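PDB 6RIW: ORF10 from Moritella marina, which probably condenses acyl chains during polyunsaturated fatty acid synthesis, this piece of the longer synthase being its ketosynthase-chain length factor didomain. Local coordinates for residues Leu27-Cys32 with Ile390-Asn395; Gln255-Gly260 with Thr333-Gly338; Val341-Met346 with Gln398-Lys403; Cys549-Gln554 with Thr638-Asn643; Val578-Gly583 with Ile644-Ile649. One frame throughout, in Å; residues are numbered along the deposited sequence.

Contact 1. Residues Leu27-Cys32 with Ile390-Asn395; sequences LEQQDC and IPATIN
I394, Q29 and D31 make up most of the apolar part of this contact. The I394 methyl CG2 sits against Q29 CB at 3.7 Å. The other branch carries CD1 to D31 CA at 3.8 Å, crossing the aspartate side chain at about a right angle. With CG1 placed between the backbone N and carbonyl carbon (chi1 70°), the two branches spread along Q29-D31. A392 CB packs against the glutamine side chain, 3.9 Å from Q29 CD, and L27 CD2 makes a loose contact with P391 CG. An alanine at I394 would remove both branches and would probably leave a gap beneath Q29 and D31, giving this turn more room to shift.

Water supplies the polar links. One molecule accepts from A392 N at 2.8 Å and donates weakly to L27 O; a second accepts from N395 N at 3.1 Å and donates weakly to Q29 OE1.

Charge plays little part across the segments. D31 OD2 stands 3.8 Å from N395 OD1, with carboxylate and amide planes 59° apart, and its salt bridge goes to R33. The 27-32 segment leaves helix 19-27 through a Schellman motif, Q29 having positive phi, and I394 N bonds S364 OG.

The chemistry is thus mainly that of methyl groups against a helix-ending turn in the ketosynthase domain, with two waters, each held by one firm and one weak bond, as the polar links between the segments.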
# COMPACT_ATOMS: atom_id res chain seq x y z
N LEU A 27 23.13 6.73 21.56
CA LEU A 27 24.33 6.67 22.40
C LEU A 27 23.99 6.86 23.87
O LEU A 27 24.67 6.31 24.74
CB LEU A 27 25.35 7.72 21.97
CG LEU A 27 25.89 7.66 20.54
CD1 LEU A 27 26.86 8.82 20.31
CD2 LEU A 27 26.58 6.34 20.31
N GLU A 28 22.93 7.63 24.15
CA GLU A 28 22.47 7.91 25.50
C GLU A 28 21.40 6.94 25.98
O GLU A 28 20.83 7.15 27.05
CB GLU A 28 21.92 9.34 25.58
CG GLU A 28 22.92 10.45 25.25
CD GLU A 28 22.28 11.84 25.20
OE1 GLU A 28 21.08 11.96 25.56
OE2 GLU A 28 22.96 12.81 24.81
N GLN A 29 21.07 5.91 25.18
CA GLN A 29 20.07 4.91 25.55
C GLN A 29 18.71 5.54 25.82
O GLN A 29 17.97 5.11 26.71
CB GLN A 29 20.53 4.07 26.74
CG GLN A 29 21.88 3.43 26.53
CD GLN A 29 22.19 2.38 27.58
OE1 GLN A 29 21.30 1.63 28.01
NE2 GLN A 29 23.45 2.33 28.01
N GLN A 30 18.37 6.54 25.03
CA GLN A 30 17.10 7.24 25.19
C GLN A 30 15.92 6.34 24.82
O GLN A 30 15.92 5.71 23.76
CB GLN A 30 17.08 8.50 24.32
CG GLN A 30 16.14 9.57 24.81
CD GLN A 30 16.72 10.30 26.00
OE1 GLN A 30 17.91 10.61 26.02
NE2 GLN A 30 15.89 10.56 27.00
N ASP A 31 14.91 6.32 25.68
CA ASP A 31 13.63 5.69 25.38
C ASP A 31 12.71 6.76 24.79
O ASP A 31 12.41 7.76 25.45
CB ASP A 31 13.03 5.09 26.65
CG ASP A 31 11.82 4.20 26.37
OD1 ASP A 31 11.17 4.32 25.30
OD2 ASP A 31 11.49 3.37 27.25
N CYS A 32 12.28 6.56 23.54
CA CYS A 32 11.46 7.53 22.83
C CYS A 32 9.99 7.13 22.74
O CYS A 32 9.22 7.79 22.02
CB CYS A 32 12.02 7.76 21.43
SG CYS A 32 13.79 8.24 21.44
N ILE A 390 28.84 0.83 18.20
CA ILE A 390 27.53 0.18 18.17
C ILE A 390 26.73 0.58 19.41
O ILE A 390 27.13 0.27 20.54
CB ILE A 390 27.68 -1.35 18.07
CG1 ILE A 390 28.31 -1.72 16.72
CG2 ILE A 390 26.32 -2.02 18.25
CD1 ILE A 390 28.76 -3.16 16.62
N PRO A 391 25.61 1.27 19.23
CA PRO A 391 24.78 1.65 20.38
C PRO A 391 24.10 0.44 21.02
O PRO A 391 23.95 -0.63 20.43
CB PRO A 391 23.74 2.61 19.79
CG PRO A 391 24.29 3.00 18.44
CD PRO A 391 25.13 1.86 17.97
N ALA A 392 23.66 0.65 22.26
CA ALA A 392 22.98 -0.38 23.02
C ALA A 392 21.57 -0.64 22.49
O ALA A 392 20.92 0.22 21.89
CB ALA A 392 22.88 0.04 24.49
N THR A 393 21.09 -1.86 22.74
CA THR A 393 19.66 -2.15 22.79
C THR A 393 19.21 -1.89 24.22
O THR A 393 19.79 -2.45 25.16
CB THR A 393 19.40 -3.60 22.39
OG1 THR A 393 19.80 -3.82 21.03
CG2 THR A 393 17.92 -3.97 22.56
N ILE A 394 18.21 -1.03 24.40
CA ILE A 394 17.80 -0.62 25.73
C ILE A 394 16.80 -1.61 26.32
O ILE A 394 16.19 -2.41 25.62
CB ILE A 394 17.23 0.81 25.73
CG1 ILE A 394 15.88 0.86 25.02
CG2 ILE A 394 18.22 1.77 25.08
CD1 ILE A 394 15.12 2.15 25.25
N ASN A 395 16.65 -1.55 27.66
CA ASN A 395 15.68 -2.33 28.43
C ASN A 395 15.94 -3.83 28.38
O ASN A 395 15.04 -4.63 28.67
CB ASN A 395 14.24 -2.06 28.00
CG ASN A 395 13.85 -0.61 28.18
OD1 ASN A 395 13.15 -0.03 27.34
ND2 ASN A 395 14.31 0.00 29.27
O HOH W 1 24.05 3.13 23.59
O HOH W 2 18.24 0.58 29.30

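Contact 2. Residues Gln255-Gly260 with Thr333-Gly338; sequences QGLFAG and TGTPKG
G256 and T335 pass with their CA atoms 4.2 Å apart, the 255-257 and 333-336 backbones running in nearly opposite directions, 161° apart. Two carbonyl acceptors come close here, G256 O and G334 O at 3.3 Å, and each finds a donor beyond the segments: S254 OG bonds G334 O, and H247 ND1 gives G256 O a weak bond. G334 has positive phi (101°), and a CB on it would run into G256 O as well as the preceding carbonyl, so the close passage depends on the missing side chain.

Among the side chains, L257 lies alongside both threonines and points the same way. Its CD2 is 3.7 Å from T335 OG1, while its CB rests 3.5 Å from T333 O. P336 packs on the neighbouring backbone, CD lying 3.9 Å from Q255 C.

T335 N donates to T333 OG1 at 3.2 Å in a nearly straight bond (168°), the ST turn that leads into helix 336-350, where T335 holds the N-cap position. The turn falls in the HATGT sequence, which resembles the HGTGT motif of ketosynthases, and the arrangement sets it beside the run into strand 259-270.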
# COMPACT_ATOMS: atom_id res chain seq x y z
N GLN A 255 6.62 -9.46 26.38
CA GLN A 255 5.43 -10.20 25.99
C GLN A 255 4.74 -9.64 24.74
O GLN A 255 3.63 -10.07 24.43
CB GLN A 255 4.45 -10.26 27.16
CG GLN A 255 4.96 -11.16 28.27
CD GLN A 255 3.94 -11.40 29.35
OE1 GLN A 255 2.91 -10.72 29.41
NE2 GLN A 255 4.22 -12.37 30.22
N GLY A 256 5.37 -8.73 24.01
CA GLY A 256 4.71 -8.12 22.88
C GLY A 256 5.48 -6.91 22.40
O GLY A 256 6.61 -6.65 22.82
N LEU A 257 4.84 -6.19 21.48
CA LEU A 257 5.43 -5.00 20.89
C LEU A 257 4.58 -3.77 21.21
O LEU A 257 3.41 -3.87 21.60
CB LEU A 257 5.56 -5.15 19.35
CG LEU A 257 4.29 -5.44 18.54
CD1 LEU A 257 3.44 -4.18 18.23
CD2 LEU A 257 4.66 -6.12 17.22
N PHE A 258 5.19 -2.61 21.02
CA PHE A 258 4.49 -1.34 20.86
C PHE A 258 4.72 -0.87 19.42
O PHE A 258 5.81 -1.03 18.87
CB PHE A 258 5.01 -0.26 21.81
CG PHE A 258 4.86 -0.58 23.27
CD1 PHE A 258 3.82 -1.37 23.74
CD2 PHE A 258 5.77 -0.06 24.19
CE1 PHE A 258 3.68 -1.65 25.11
CE2 PHE A 258 5.64 -0.32 25.56
CZ PHE A 258 4.61 -1.12 26.02
N ALA A 259 3.67 -0.32 18.81
CA ALA A 259 3.74 0.16 17.44
C ALA A 259 4.21 1.62 17.42
O ALA A 259 4.41 2.25 18.45
CB ALA A 259 2.40 0.00 16.75
N GLY A 260 4.38 2.18 16.22
CA GLY A 260 4.98 3.50 16.10
C GLY A 260 4.71 4.08 14.72
O GLY A 260 4.11 3.44 13.85
N THR A 333 11.03 -7.52 17.45
CA THR A 333 10.02 -6.55 17.86
C THR A 333 9.69 -6.61 19.33
O THR A 333 8.99 -5.72 19.82
CB THR A 333 8.72 -6.79 17.11
OG1 THR A 333 8.20 -8.06 17.51
CG2 THR A 333 8.93 -6.75 15.60
N GLY A 334 10.12 -7.65 20.04
CA GLY A 334 9.67 -7.90 21.40
C GLY A 334 8.61 -8.97 21.52
O GLY A 334 8.32 -9.42 22.64
N THR A 335 8.01 -9.39 20.40
CA THR A 335 7.07 -10.51 20.43
C THR A 335 7.84 -11.81 20.66
O THR A 335 8.80 -12.09 19.93
CB THR A 335 6.27 -10.59 19.13
OG1 THR A 335 5.61 -9.34 18.89
CG2 THR A 335 5.22 -11.69 19.22
N PRO A 336 7.45 -12.63 21.65
CA PRO A 336 8.25 -13.83 21.97
C PRO A 336 8.40 -14.79 20.80
O PRO A 336 9.52 -15.20 20.48
CB PRO A 336 7.46 -14.47 23.13
CG PRO A 336 6.68 -13.36 23.73
CD PRO A 336 6.31 -12.45 22.58
N LYS A 337 7.29 -15.14 20.14
CA LYS A 337 7.36 -16.08 19.03
C LYS A 337 8.35 -15.60 17.97
O LYS A 337 9.21 -16.35 17.52
CB LYS A 337 5.98 -16.29 18.42
CG LYS A 337 5.75 -17.70 17.87
CD LYS A 337 6.07 -17.78 16.38
CE LYS A 337 5.77 -19.18 15.80
NZ LYS A 337 6.94 -20.13 15.84
N GLY A 338 8.26 -14.31 17.60
CA GLY A 338 9.13 -13.78 16.56
C GLY A 338 10.58 -13.62 16.98
O GLY A 338 11.50 -13.85 16.18

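Contact 3. Residues Val341-Met346 with Gln398-Lys403; sequences VELRSM and QPLQSK
L343 meets L400 and S402 where the long loop between strands 389-390 and 417-418 lies against helix 336-350 of the ketosynthase's thiolase-like fold. The leucines cross obliquely: L343 CD1 is 3.9 Å from L400 CB and touches L400 CD1 as well. Nearer the helix backbone, L343 CB faces S402 CB at 4.0 Å, and the same serine carbon packs 3.6 Å from L343 O. L343 CG stands anti to its own carbonyl carbon (chi1 -76°), which carries CD1 out over the loop.

One residue further along each segment, the aliphatic parts of the exposed R344 and K403 touch, R344 CD lying 4.2 Å from K403 CD. Their charged ends stay apart, R344 NH1 and K403 NZ being 5.1 Å from each other.

In the next shell, L359 of strand 358-360 touches both L343 and M346, backing this side of the helix, while L400 is tied through its backbone to F250. S402 is held at its hydroxyl: with OG set between the backbone N and carbonyl carbon (chi1 50°), that oxygen hydrogen-bonds both F407 N and E347 OE1.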
# COMPACT_ATOMS: atom_id res chain seq x y z
N VAL A 341 12.09 -17.17 16.81
CA VAL A 341 12.25 -17.66 15.44
C VAL A 341 13.44 -16.99 14.76
O VAL A 341 14.24 -17.65 14.09
CB VAL A 341 10.96 -17.49 14.63
CG1 VAL A 341 11.22 -17.79 13.15
CG2 VAL A 341 9.87 -18.43 15.13
N GLU A 342 13.58 -15.67 14.92
CA GLU A 342 14.70 -14.98 14.30
C GLU A 342 16.03 -15.45 14.88
O GLU A 342 17.03 -15.58 14.15
CB GLU A 342 14.57 -13.46 14.45
CG GLU A 342 15.78 -12.68 13.88
CD GLU A 342 15.58 -11.15 13.81
OE1 GLU A 342 14.73 -10.62 14.57
OE2 GLU A 342 16.27 -10.50 12.99
N LEU A 343 16.07 -15.71 16.19
CA LEU A 343 17.31 -16.23 16.79
C LEU A 343 17.62 -17.63 16.27
O LEU A 343 18.79 -17.96 16.05
CB LEU A 343 17.21 -16.23 18.31
CG LEU A 343 17.36 -14.86 18.98
CD1 LEU A 343 16.88 -14.87 20.44
CD2 LEU A 343 18.80 -14.38 18.87
N ARG A 344 16.60 -18.44 16.04
CA ARG A 344 16.82 -19.76 15.46
C ARG A 344 17.36 -19.65 14.04
O ARG A 344 18.32 -20.35 13.67
CB ARG A 344 15.53 -20.58 15.49
CG ARG A 344 15.60 -21.89 14.72
CD ARG A 344 14.36 -22.73 14.92
NE ARG A 344 14.42 -24.01 14.21
CZ ARG A 344 13.36 -24.76 13.90
NH1 ARG A 344 12.13 -24.35 14.23
NH2 ARG A 344 13.51 -25.90 13.25
N SER A 345 16.74 -18.78 13.23
CA SER A 345 17.19 -18.58 11.85
C SER A 345 18.64 -18.16 11.80
O SER A 345 19.42 -18.68 11.00
CB SER A 345 16.32 -17.51 11.18
OG SER A 345 14.99 -17.97 11.07
N MET A 346 19.03 -17.20 12.65
CA MET A 346 20.41 -16.74 12.62
C MET A 346 21.36 -17.82 13.12
O MET A 346 22.48 -17.93 12.63
CB MET A 346 20.54 -15.48 13.46
CG MET A 346 19.73 -14.32 12.94
SD MET A 346 20.39 -12.77 13.56
CE MET A 346 19.52 -12.76 15.14
N GLN A 398 17.53 -9.49 30.92
CA GLN A 398 17.67 -10.95 30.95
C GLN A 398 17.48 -11.47 29.53
O GLN A 398 16.35 -11.79 29.12
CB GLN A 398 16.67 -11.57 31.92
CG GLN A 398 17.03 -11.30 33.39
CD GLN A 398 15.87 -11.54 34.33
OE1 GLN A 398 14.71 -11.57 33.92
NE2 GLN A 398 16.17 -11.68 35.62
N PRO A 399 18.56 -11.60 28.77
CA PRO A 399 18.43 -11.90 27.33
C PRO A 399 18.03 -13.33 27.02
O PRO A 399 18.39 -14.28 27.72
CB PRO A 399 19.83 -11.60 26.78
CG PRO A 399 20.54 -10.83 27.85
CD PRO A 399 19.94 -11.26 29.15
N LEU A 400 17.29 -13.49 25.91
CA LEU A 400 17.04 -14.83 25.40
C LEU A 400 18.34 -15.45 24.89
O LEU A 400 19.35 -14.77 24.71
CB LEU A 400 16.01 -14.80 24.26
CG LEU A 400 14.64 -14.16 24.47
CD1 LEU A 400 14.05 -13.80 23.11
CD2 LEU A 400 13.71 -15.09 25.21
N GLN A 401 18.30 -16.76 24.66
CA GLN A 401 19.33 -17.42 23.88
C GLN A 401 18.66 -18.17 22.74
O GLN A 401 17.47 -18.48 22.80
CB GLN A 401 20.16 -18.39 24.73
CG GLN A 401 19.53 -19.76 24.84
CD GLN A 401 20.19 -20.63 25.88
OE1 GLN A 401 21.29 -20.33 26.36
NE2 GLN A 401 19.53 -21.73 26.24
N SER A 402 19.42 -18.44 21.67
CA SER A 402 18.85 -19.16 20.54
C SER A 402 18.53 -20.60 20.95
O SER A 402 18.87 -21.06 22.05
CB SER A 402 19.79 -19.15 19.33
OG SER A 402 21.11 -19.54 19.65
N LYS A 403 17.85 -21.32 20.05
CA LYS A 403 17.37 -22.66 20.38
C LYS A 403 18.46 -23.54 20.99
O LYS A 403 18.23 -24.20 22.01
CB LYS A 403 16.78 -23.33 19.14
CG LYS A 403 16.04 -24.64 19.41
CD LYS A 403 15.49 -25.26 18.13
CE LYS A 403 15.16 -26.74 18.33
NZ LYS A 403 13.69 -27.05 18.28

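Contact 4. Residues Cys549-Gln554 with Thr638-Asn643; sequences CLIPQQ and TSFIGN
S639 turns its OG to lie between its backbone N and carbonyl carbon (chi1 73°), where it meets I551 N, and a bend in Q554 at chi2 (-147°) lays that amide against the S639 backbone. The bond from I551 N to S639 OG is 3.0 Å long and fairly straight (163°); the same hydroxyl also bonds Q636 O. Q554 NE2 donates weakly to I641 O at 2.8 Å. It also gives a hydrogen to a water that in turn donates to S639 O and Q553 OE1, each of the three bonds being 2.9 Å long. Q554 OE1 is taken by R648 NE, so both ends of the amide have partners and its flip is fixed.

I551 is the N-cap residue of helix 552-567, and T638-I641 forms a type I turn just ahead of helix 642-653; the contact thus joins the starts of two helices in the chain length factor, the second ketosynthase-like unit of the didomain. A leucine in place of Q554 would probably leave R648 NE without this acceptor and cost I641 O and the water a donor.

The remaining contacts are van der Waals ones. I551 CG2 comes to the F640 ring at its edge and in its plane, 3.6 Å from CE1, the two side chains crossing at about a right angle. I551 CG1 packs 3.5 Å from S639 O, and L550 CB lies 3.8 Å from S639 CB.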
# COMPACT_ATOMS: atom_id res chain seq x y z
N CYS A 549 -14.86 -13.35 8.24
CA CYS A 549 -14.55 -13.57 6.84
C CYS A 549 -13.57 -12.51 6.34
O CYS A 549 -13.52 -11.39 6.86
CB CYS A 549 -15.83 -13.51 6.01
SG CYS A 549 -15.68 -14.15 4.34
N LEU A 550 -12.77 -12.88 5.34
CA LEU A 550 -11.88 -11.90 4.71
C LEU A 550 -12.69 -10.94 3.84
O LEU A 550 -13.69 -11.31 3.23
CB LEU A 550 -10.82 -12.60 3.85
CG LEU A 550 -10.09 -13.82 4.42
CD1 LEU A 550 -8.96 -14.20 3.46
CD2 LEU A 550 -9.53 -13.53 5.81
N ILE A 551 -12.24 -9.68 3.76
CA ILE A 551 -12.99 -8.70 2.98
C ILE A 551 -12.93 -9.06 1.49
O ILE A 551 -11.99 -9.74 1.04
CB ILE A 551 -12.47 -7.26 3.22
CG1 ILE A 551 -11.01 -7.09 2.75
CG2 ILE A 551 -12.65 -6.87 4.69
CD1 ILE A 551 -10.59 -5.59 2.57
N PRO A 552 -13.92 -8.64 0.70
CA PRO A 552 -13.94 -9.03 -0.73
C PRO A 552 -12.74 -8.56 -1.52
O PRO A 552 -12.38 -9.25 -2.48
CB PRO A 552 -15.24 -8.39 -1.23
CG PRO A 552 -16.12 -8.32 -0.02
CD PRO A 552 -15.19 -8.03 1.13
N GLN A 553 -12.09 -7.43 -1.17
CA GLN A 553 -10.89 -7.02 -1.91
C GLN A 553 -9.86 -8.15 -1.96
O GLN A 553 -9.27 -8.43 -3.02
CB GLN A 553 -10.26 -5.77 -1.28
CG GLN A 553 -9.06 -5.21 -2.11
CD GLN A 553 -8.25 -4.14 -1.37
OE1 GLN A 553 -7.85 -4.32 -0.22
NE2 GLN A 553 -7.97 -3.03 -2.06
N GLN A 554 -9.64 -8.83 -0.84
CA GLN A 554 -8.64 -9.89 -0.82
C GLN A 554 -9.16 -11.17 -1.47
O GLN A 554 -8.43 -11.83 -2.22
CB GLN A 554 -8.18 -10.14 0.62
CG GLN A 554 -7.46 -8.91 1.21
CD GLN A 554 -6.33 -9.26 2.19
OE1 GLN A 554 -6.21 -10.40 2.66
NE2 GLN A 554 -5.50 -8.26 2.52
N THR A 638 -6.75 -9.28 9.55
CA THR A 638 -5.59 -9.55 8.68
C THR A 638 -5.91 -9.20 7.22
O THR A 638 -4.99 -8.83 6.47
CB THR A 638 -5.13 -11.02 8.75
OG1 THR A 638 -6.10 -11.88 8.13
CG2 THR A 638 -4.88 -11.45 10.18
N SER A 639 -7.17 -9.31 6.81
CA SER A 639 -7.53 -8.92 5.45
C SER A 639 -7.66 -7.41 5.28
O SER A 639 -7.84 -6.96 4.15
CB SER A 639 -8.82 -9.62 4.99
OG SER A 639 -10.00 -9.10 5.61
N PHE A 640 -7.57 -6.62 6.35
CA PHE A 640 -7.44 -5.18 6.20
C PHE A 640 -6.04 -4.77 5.75
O PHE A 640 -5.84 -3.60 5.39
CB PHE A 640 -7.75 -4.46 7.52
CG PHE A 640 -9.18 -4.56 7.99
CD1 PHE A 640 -10.16 -5.23 7.27
CD2 PHE A 640 -9.55 -3.95 9.19
CE1 PHE A 640 -11.48 -5.29 7.73
CE2 PHE A 640 -10.85 -4.00 9.64
CZ PHE A 640 -11.82 -4.69 8.91
N ILE A 641 -5.07 -5.68 5.78
CA ILE A 641 -3.65 -5.38 5.55
C ILE A 641 -3.32 -5.75 4.11
O ILE A 641 -3.31 -6.94 3.75
CB ILE A 641 -2.76 -6.15 6.54
CG1 ILE A 641 -3.21 -5.87 7.99
CG2 ILE A 641 -1.30 -5.83 6.32
CD1 ILE A 641 -2.63 -6.81 9.01
N GLY A 642 -3.00 -4.76 3.27
CA GLY A 642 -3.00 -4.98 1.84
C GLY A 642 -2.00 -6.02 1.37
O GLY A 642 -2.30 -6.84 0.49
N ASN A 643 -0.77 -6.00 1.92
CA ASN A 643 0.23 -6.92 1.40
C ASN A 643 -0.11 -8.37 1.69
O ASN A 643 0.43 -9.28 1.05
CB ASN A 643 1.62 -6.60 1.95
CG ASN A 643 1.77 -6.96 3.42
OD1 ASN A 643 1.18 -6.31 4.28
ND2 ASN A 643 2.55 -8.00 3.72
O HOH W 3 -6.48 -5.64 1.92

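Contact 5. Residues Val578-Gly583 with Ile644-Ile649; sequences VLVAMG and IMASRI
V578 and A646 mark the nearest backbone approach, 5.9 Å between CA atoms, where strand 578-581 and helix 644-649 run largely against each other. Their axes come within 8.2 Å and their directions differ by 145°. V578, V580 and M582 all start toward the helix, whereas L579 points from the opposite face of the strand.

A646 is the small residue at the middle of the interface. Its CB is received by one methyl from each valine, V580 CG2 at 3.7 Å and V578 CG1 at 4.0 Å. Both valines hold CG1 anti to the backbone N (chi1 near 180°), and this spreads their remaining methyls along the helix: V578 CG2 meets I649 CG2 at 4.0 Å, and V580 CG1 packs 4.1 Å from M645 SD.

The strand belongs to a layered alpha/beta arrangement, as expected of the thiolase fold, here in the chain length factor. It pairs in parallel with strands 659-663 and 687-694. Helix 642-653 packs on one face, joined by M557 of helix 552-567, which touches V580 and I649; on the other face L579 meets L675 of helix 668-682.

Beyond A581 the two methionine side chains cross, methyl meeting methyl: M582 CE lies 3.9 Å from M645 CE. M582 CG, set between the backbone N and carbonyl carbon (chi1 53°), also lies near M645 CE, and bends at chi2 and chi3 bring its own CE there.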
# COMPACT_ATOMS: atom_id res chain seq x y z
N VAL A 578 4.83 -12.20 -6.62
CA VAL A 578 3.42 -11.82 -6.70
C VAL A 578 3.35 -10.31 -6.46
O VAL A 578 3.73 -9.84 -5.38
CB VAL A 578 2.55 -12.58 -5.69
CG1 VAL A 578 1.08 -12.19 -5.84
CG2 VAL A 578 2.68 -14.11 -5.87
N LEU A 579 2.91 -9.55 -7.46
CA LEU A 579 2.76 -8.11 -7.34
C LEU A 579 1.28 -7.79 -7.42
O LEU A 579 0.61 -8.23 -8.37
CB LEU A 579 3.52 -7.37 -8.45
CG LEU A 579 4.98 -7.77 -8.66
CD1 LEU A 579 5.53 -6.96 -9.81
CD2 LEU A 579 5.81 -7.51 -7.39
N VAL A 580 0.74 -7.07 -6.45
CA VAL A 580 -0.68 -6.73 -6.48
C VAL A 580 -0.82 -5.22 -6.65
O VAL A 580 -0.48 -4.45 -5.75
CB VAL A 580 -1.41 -7.21 -5.21
CG1 VAL A 580 -2.88 -6.82 -5.27
CG2 VAL A 580 -1.25 -8.74 -5.05
N ALA A 581 -1.34 -4.81 -7.80
CA ALA A 581 -1.68 -3.41 -8.05
C ALA A 581 -2.98 -3.07 -7.33
O ALA A 581 -4.00 -3.74 -7.53
CB ALA A 581 -1.82 -3.16 -9.55
N MET A 582 -2.95 -2.06 -6.48
CA MET A 582 -4.14 -1.75 -5.69
C MET A 582 -3.96 -0.37 -5.09
O MET A 582 -2.88 0.22 -5.14
CB MET A 582 -4.37 -2.81 -4.60
CG MET A 582 -3.13 -3.05 -3.71
SD MET A 582 -2.89 -1.78 -2.42
CE MET A 582 -4.03 -2.41 -1.15
N GLY A 583 -5.07 0.18 -4.59
CA GLY A 583 -5.05 1.26 -3.63
C GLY A 583 -5.85 0.81 -2.41
O GLY A 583 -6.35 -0.32 -2.36
N ILE A 644 -1.02 -8.62 2.63
CA ILE A 644 -1.27 -10.00 3.01
C ILE A 644 -2.01 -10.72 1.89
O ILE A 644 -1.87 -11.94 1.74
CB ILE A 644 -2.01 -10.07 4.36
CG1 ILE A 644 -1.10 -9.50 5.45
CG2 ILE A 644 -2.40 -11.52 4.69
CD1 ILE A 644 -1.61 -9.68 6.91
N MET A 645 -2.76 -10.00 1.06
CA MET A 645 -3.43 -10.72 -0.03
C MET A 645 -2.42 -11.30 -1.02
O MET A 645 -2.64 -12.41 -1.53
CB MET A 645 -4.47 -9.82 -0.71
CG MET A 645 -3.97 -8.73 -1.63
SD MET A 645 -5.42 -7.83 -2.27
CE MET A 645 -5.00 -6.19 -1.71
N ALA A 646 -1.28 -10.62 -1.25
CA ALA A 646 -0.23 -11.23 -2.07
C ALA A 646 0.38 -12.44 -1.36
O ALA A 646 0.60 -13.49 -1.98
CB ALA A 646 0.86 -10.20 -2.39
N SER A 647 0.64 -12.30 -0.05
CA SER A 647 1.18 -13.41 0.75
C SER A 647 0.28 -14.63 0.74
O SER A 647 0.77 -15.76 0.81
CB SER A 647 1.35 -12.97 2.20
OG SER A 647 2.40 -12.03 2.29
N ARG A 648 -1.04 -14.44 0.68
CA ARG A 648 -1.93 -15.60 0.74
C ARG A 648 -1.78 -16.48 -0.49
O ARG A 648 -1.91 -17.71 -0.40
CB ARG A 648 -3.39 -15.15 0.88
CG ARG A 648 -3.76 -14.63 2.27
CD ARG A 648 -5.24 -14.29 2.32
NE ARG A 648 -5.50 -13.14 3.18
CZ ARG A 648 -5.65 -13.22 4.50
NH1 ARG A 648 -5.57 -14.40 5.12
NH2 ARG A 648 -5.87 -12.11 5.21
N ILE A 649 -1.51 -15.86 -1.64
CA ILE A 649 -1.24 -16.62 -2.86
C ILE A 649 0.11 -17.33 -2.75
O ILE A 649 0.22 -18.53 -3.04
CB ILE A 649 -1.30 -15.69 -4.09
CG1 ILE A 649 -2.76 -15.39 -4.43
CG2 ILE A 649 -0.55 -16.32 -5.31
CD1 ILE A 649 -3.57 -16.66 -4.80

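Overall arrangement
From the N terminus, contact 1 opens at the end of helix 19-27 and closes a long loop at 390-395. Contact 2 falls within that loop, joining the approach to strand 259-270 with the start of helix 336-350. Contact 3 starts further along this helix and closes at 398-403, beyond the end of contact 1, so contacts 1 and 3 cross. All three lie in the ketosynthase. In the chain length factor, contact 4 opens at 549-554 and closes at 638-643; contact 5 opens at 578-583 within that span and closes beyond it at 644-649, so these two cross. They share helix 642-653, whose R648 bonds Q554 and T638 while M645, A646 and I649 pack on strand 576-581.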